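Local coordinates for protein 2-hydroxyisobutyryl-CoA synthetase (Aquincola tertiaricarbonis, PDB 6HDW) that is a synthetase of the AMP-binding (ANL) superfamily, built from an AMP-binding domain and a carboxy-terminal domain, at residues A217-P222 with C246-G251. Residues are numbered along the deposited sequence; the frame is centred on the assembly and turned at random.
Sequences AFYGTP and CLFFSG. With 8LE ([[(2~{R},3~{S},4~{R},5~{R})-5-(6-aminopurin-9-yl)-3,4-bis(oxidanyl)oxolan-2-yl]methoxy-oxidanyl-phosphoryl] 2-methyl-2-oxidanyl-propanoate), chain B.
Phe-218 and Phe-248 join neighbouring parallel strands, 217-220 and 246-249, of a beta-alpha-beta unit whose connecting helix is 222-234, inside the five-stranded parallel sheet of the AMP-binding domain. Of the backbone bonds, Phe-248 N to Phe-218 O is short and straight (2.8 Å, N-H...O 165°); Phe-218 N to Cys-246 O and Ser-250 N to Gly-220 O are weak.

Apolar contacts lie on both faces of the sheet. On one, Tyr-219 CB makes a CH-pi contact over a face of the Phe-248 ring, 3.9 Å from its centroid and displaced toward the rim, while the ring pair itself is oblique, with planes inclined at 53°. On the other, Pro-222 CA makes a CH-pi contact almost centrally above the Phe-249 ring, 4.0 Å from the centroid; Phe-218 CE1 and Gly-220 O meet that ring at its edge. Ile-264 of helix 258-268 touches both Pro-222 and Phe-249.

Polar contacts gather at the carboxy ends, beside the ligand 8LE. A water bridges Tyr-219 OH and Ser-250 O. Ser-250 OG, set between its own backbone N and carbonyl carbon (chi1 78°), hydrogen-bonds to two hydroxyls at about a right angle, Tyr-219 OH at 2.6 Å and 8LE OAF at 2.7 Å.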
ATOM      1  N   ALA A 217      17.857   3.361   4.728  1.00 37.58           N
ATOM      2  CA  ALA A 217      17.400   3.921   3.450  1.00 35.61           C
ATOM      3  C   ALA A 217      15.933   4.339   3.486  1.00 36.97           C
ATOM      4  O   ALA A 217      15.134   3.739   4.209  1.00 36.56           O
ATOM      5  CB  ALA A 217      17.637   2.921   2.325  1.00 36.06           C
ATOM      6  N   PHE A 218      15.587   5.387   2.718  1.00 32.67           N
ATOM      7  CA  PHE A 218      14.227   5.934   2.604  1.00 30.81           C
ATOM      8  C   PHE A 218      13.867   6.120   1.140  1.00 34.81           C
ATOM      9  O   PHE A 218      14.658   6.688   0.388  1.00 35.65           O
ATOM     10  CB  PHE A 218      14.113   7.288   3.333  1.00 32.42           C
ATOM     11  CG  PHE A 218      12.791   8.013   3.172  1.00 32.51           C
ATOM     12  CD1 PHE A 218      12.555   8.830   2.069  1.00 34.86           C
ATOM     13  CD2 PHE A 218      11.806   7.920   4.147  1.00 33.71           C
ATOM     14  CE1 PHE A 218      11.343   9.506   1.927  1.00 35.53           C
ATOM     15  CE2 PHE A 218      10.599   8.600   4.009  1.00 36.38           C
ATOM     16  CZ  PHE A 218      10.373   9.388   2.900  1.00 34.90           C
ATOM     17  N   TYR A 219      12.655   5.691   0.745  1.00 29.26           N
ATOM     18  CA  TYR A 219      12.154   5.890  -0.612  1.00 27.76           C
ATOM     19  C   TYR A 219      10.852   6.681  -0.589  1.00 31.51           C
ATOM     20  O   TYR A 219       9.965   6.388   0.214  1.00 30.76           O
ATOM     21  CB  TYR A 219      11.942   4.551  -1.371  1.00 28.04           C
ATOM     22  CG  TYR A 219      11.235   4.746  -2.702  1.00 27.99           C
ATOM     23  CD1 TYR A 219      11.946   5.110  -3.844  1.00 29.83           C
ATOM     24  CD2 TYR A 219       9.847   4.661  -2.796  1.00 28.28           C
ATOM     25  CE1 TYR A 219      11.297   5.350  -5.053  1.00 29.98           C
ATOM     26  CE2 TYR A 219       9.185   4.918  -3.997  1.00 28.91           C
ATOM     27  CZ  TYR A 219       9.915   5.259  -5.123  1.00 35.53           C
ATOM     28  OH  TYR A 219       9.267   5.531  -6.300  1.00 34.26           O
ATOM     29  N   GLY A 220      10.733   7.617  -1.531  1.00 28.53           N
ATOM     30  CA  GLY A 220       9.536   8.417  -1.758  1.00 28.30           C
ATOM     31  C   GLY A 220       9.798   9.476  -2.803  1.00 31.42           C
ATOM     32  O   GLY A 220      10.719   9.321  -3.610  1.00 29.99           O
ATOM     33  N   THR A 221       9.003  10.568  -2.784  1.00 28.10           N
ATOM     34  CA  THR A 221       9.204  11.716  -3.679  1.00 28.83           C
ATOM     35  C   THR A 221      10.110  12.739  -2.976  1.00 35.93           C
ATOM     36  O   THR A 221      10.090  12.804  -1.738  1.00 35.81           O
ATOM     37  CB  THR A 221       7.871  12.386  -4.098  1.00 34.88           C
ATOM     38  OG1 THR A 221       7.187  12.909  -2.952  1.00 34.04           O
ATOM     39  CG2 THR A 221       6.965  11.469  -4.937  1.00 29.05           C
ATOM     40  N   PRO A 222      10.893  13.565  -3.718  1.00 33.69           N
ATOM     41  CA  PRO A 222      11.710  14.592  -3.041  1.00 34.74           C
ATOM     42  C   PRO A 222      10.840  15.566  -2.233  1.00 41.00           C
ATOM     43  O   PRO A 222      11.269  16.025  -1.176  1.00 41.83           O
ATOM     44  CB  PRO A 222      12.439  15.291  -4.196  1.00 37.21           C
ATOM     45  CG  PRO A 222      12.370  14.327  -5.349  1.00 40.11           C
ATOM     46  CD  PRO A 222      11.059  13.627  -5.185  1.00 34.68           C
ATOM     47  N   CYS A 246      20.983   7.011   3.464  1.00 43.82           N
ATOM     48  CA  CYS A 246      20.527   7.573   2.205  1.00 42.42           C
ATOM     49  C   CYS A 246      19.016   7.648   2.080  1.00 44.02           C
ATOM     50  O   CYS A 246      18.266   7.025   2.832  1.00 41.85           O
ATOM     51  CB  CYS A 246      21.150   6.853   1.011  1.00 42.56           C
ATOM     52  SG  CYS A 246      20.252   5.378   0.473  1.00 44.80           S
ATOM     53  N   LEU A 247      18.592   8.457   1.110  1.00 40.01           N
ATOM     54  CA  LEU A 247      17.220   8.657   0.677  1.00 37.12           C
ATOM     55  C   LEU A 247      17.317   8.557  -0.837  1.00 38.04           C
ATOM     56  O   LEU A 247      18.220   9.152  -1.431  1.00 38.32           O
ATOM     57  CB  LEU A 247      16.681  10.042   1.088  1.00 37.15           C
ATOM     58  CG  LEU A 247      16.581  10.343   2.583  1.00 42.07           C
ATOM     59  CD1 LEU A 247      17.804  11.121   3.055  1.00 43.67           C
ATOM     60  CD2 LEU A 247      15.310  11.130   2.899  1.00 42.62           C
ATOM     61  N   PHE A 248      16.456   7.747  -1.448  1.00 32.35           N
ATOM     62  CA  PHE A 248      16.438   7.577  -2.895  1.00 31.73           C
ATOM     63  C   PHE A 248      15.053   7.902  -3.412  1.00 33.33           C
ATOM     64  O   PHE A 248      14.061   7.480  -2.832  1.00 32.37           O
ATOM     65  CB  PHE A 248      16.999   6.211  -3.334  1.00 33.55           C
ATOM     66  CG  PHE A 248      16.184   4.969  -3.069  1.00 34.58           C
ATOM     67  CD1 PHE A 248      16.109   4.424  -1.791  1.00 37.52           C
ATOM     68  CD2 PHE A 248      15.603   4.264  -4.120  1.00 36.16           C
ATOM     69  CE1 PHE A 248      15.398   3.243  -1.555  1.00 37.81           C
ATOM     70  CE2 PHE A 248      14.903   3.075  -3.885  1.00 38.47           C
ATOM     71  CZ  PHE A 248      14.794   2.582  -2.602  1.00 36.66           C
ATOM     72  N   PHE A 249      14.978   8.760  -4.418  1.00 30.67           N
ATOM     73  CA  PHE A 249      13.691   9.260  -4.875  1.00 29.67           C
ATOM     74  C   PHE A 249      13.446   9.114  -6.346  1.00 34.10           C
ATOM     75  O   PHE A 249      14.390   9.101  -7.143  1.00 34.52           O
ATOM     76  CB  PHE A 249      13.558  10.773  -4.542  1.00 31.83           C
ATOM     77  CG  PHE A 249      13.935  11.245  -3.157  1.00 33.15           C
ATOM     78  CD1 PHE A 249      13.182  10.873  -2.048  1.00 34.36           C
ATOM     79  CD2 PHE A 249      14.993  12.129  -2.971  1.00 36.63           C
ATOM     80  CE1 PHE A 249      13.522  11.321  -0.771  1.00 36.04           C
ATOM     81  CE2 PHE A 249      15.322  12.593  -1.693  1.00 39.78           C
ATOM     82  CZ  PHE A 249      14.577  12.196  -0.607  1.00 36.93           C
ATOM     83  N   SER A 250      12.144   9.112  -6.698  1.00 29.86           N
ATOM     84  CA  SER A 250      11.600   9.142  -8.054  1.00 29.19           C
ATOM     85  C   SER A 250      10.217   9.821  -8.031  1.00 33.91           C
ATOM     86  O   SER A 250       9.624   9.987  -6.961  1.00 34.02           O
ATOM     87  CB  SER A 250      11.520   7.738  -8.651  1.00 29.60           C
ATOM     88  OG  SER A 250      10.409   6.999  -8.171  1.00 34.27           O
ATOM     89  N   GLY A 251       9.724  10.210  -9.200  1.00 30.66           N
ATOM     90  CA  GLY A 251       8.383  10.756  -9.326  1.00 30.57           C
ATOM     91  C   GLY A 251       8.311  12.132  -9.926  1.00 37.47           C
ATOM     92  O   GLY A 251       7.294  12.496 -10.513  1.00 38.61           O
TER
HETATM   93  C2  8LE B1001      12.489  14.003 -13.064  1.00 36.89           C
HETATM   94  CAA 8LE B1001       7.294   5.239 -11.069  1.00 32.56           C
HETATM   95  CAZ 8LE B1001       7.895   6.655 -11.142  1.00 33.20           C
HETATM   96  CAB 8LE B1001       9.184   6.641 -11.984  1.00 31.17           C
HETATM   97  OAF 8LE B1001       8.247   7.076  -9.831  1.00 30.69           O
HETATM   98  CAS 8LE B1001       6.849   7.642 -11.723  1.00 37.08           C
HETATM   99  OAD 8LE B1001       6.519   8.648 -11.099  1.00 38.09           O
HETATM  100  OAQ 8LE B1001       6.321   7.298 -12.934  1.00 39.96           O
HETATM  101  PBC 8LE B1001       4.984   7.948 -13.638  1.00 38.94           P
HETATM  102  OAI 8LE B1001       3.817   8.031 -12.556  1.00 34.68           O
HETATM  103  OAE 8LE B1001       4.627   7.172 -14.848  1.00 44.06           O
HETATM  104  O5' 8LE B1001       5.384   9.419 -14.042  1.00 38.43           O
HETATM  105  C5' 8LE B1001       6.550   9.541 -14.846  1.00 35.22           C
HETATM  106  C4' 8LE B1001       6.876  11.000 -15.016  1.00 31.62           C
HETATM  107  O4' 8LE B1001       7.278  11.531 -13.728  1.00 31.34           O
HETATM  108  C3' 8LE B1001       8.080  11.058 -15.872  1.00 31.85           C
HETATM  109  O3' 8LE B1001       7.676  11.109 -17.245  1.00 30.83           O
HETATM  110  C2' 8LE B1001       8.724  12.362 -15.401  1.00 33.51           C
HETATM  111  O2' 8LE B1001       8.062  13.548 -15.937  1.00 35.26           O
HETATM  112  C1' 8LE B1001       8.488  12.298 -13.909  1.00 32.25           C
HETATM  113  N9  8LE B1001       9.648  11.687 -13.186  1.00 37.11           N
HETATM  114  C8  8LE B1001       9.742  10.471 -12.636  1.00 37.48           C
HETATM  115  N7  8LE B1001      10.952  10.352 -12.101  1.00 38.24           N
HETATM  116  C5  8LE B1001      11.625  11.486 -12.329  1.00 38.48           C
HETATM  117  C4  8LE B1001      10.810  12.313 -13.008  1.00 38.12           C
HETATM  118  N3  8LE B1001      11.202  13.559 -13.365  1.00 36.73           N
HETATM  119  N1  8LE B1001      13.314  13.123 -12.359  1.00 38.11           N
HETATM  120  C6  8LE B1001      12.860  11.909 -11.996  1.00 37.59           C
HETATM  121  N6  8LE B1001      13.641  11.084 -11.311  1.00 35.34           N
HETATM  122  O   HOH W   1       7.935   7.983  -5.677  1.00 25.77           O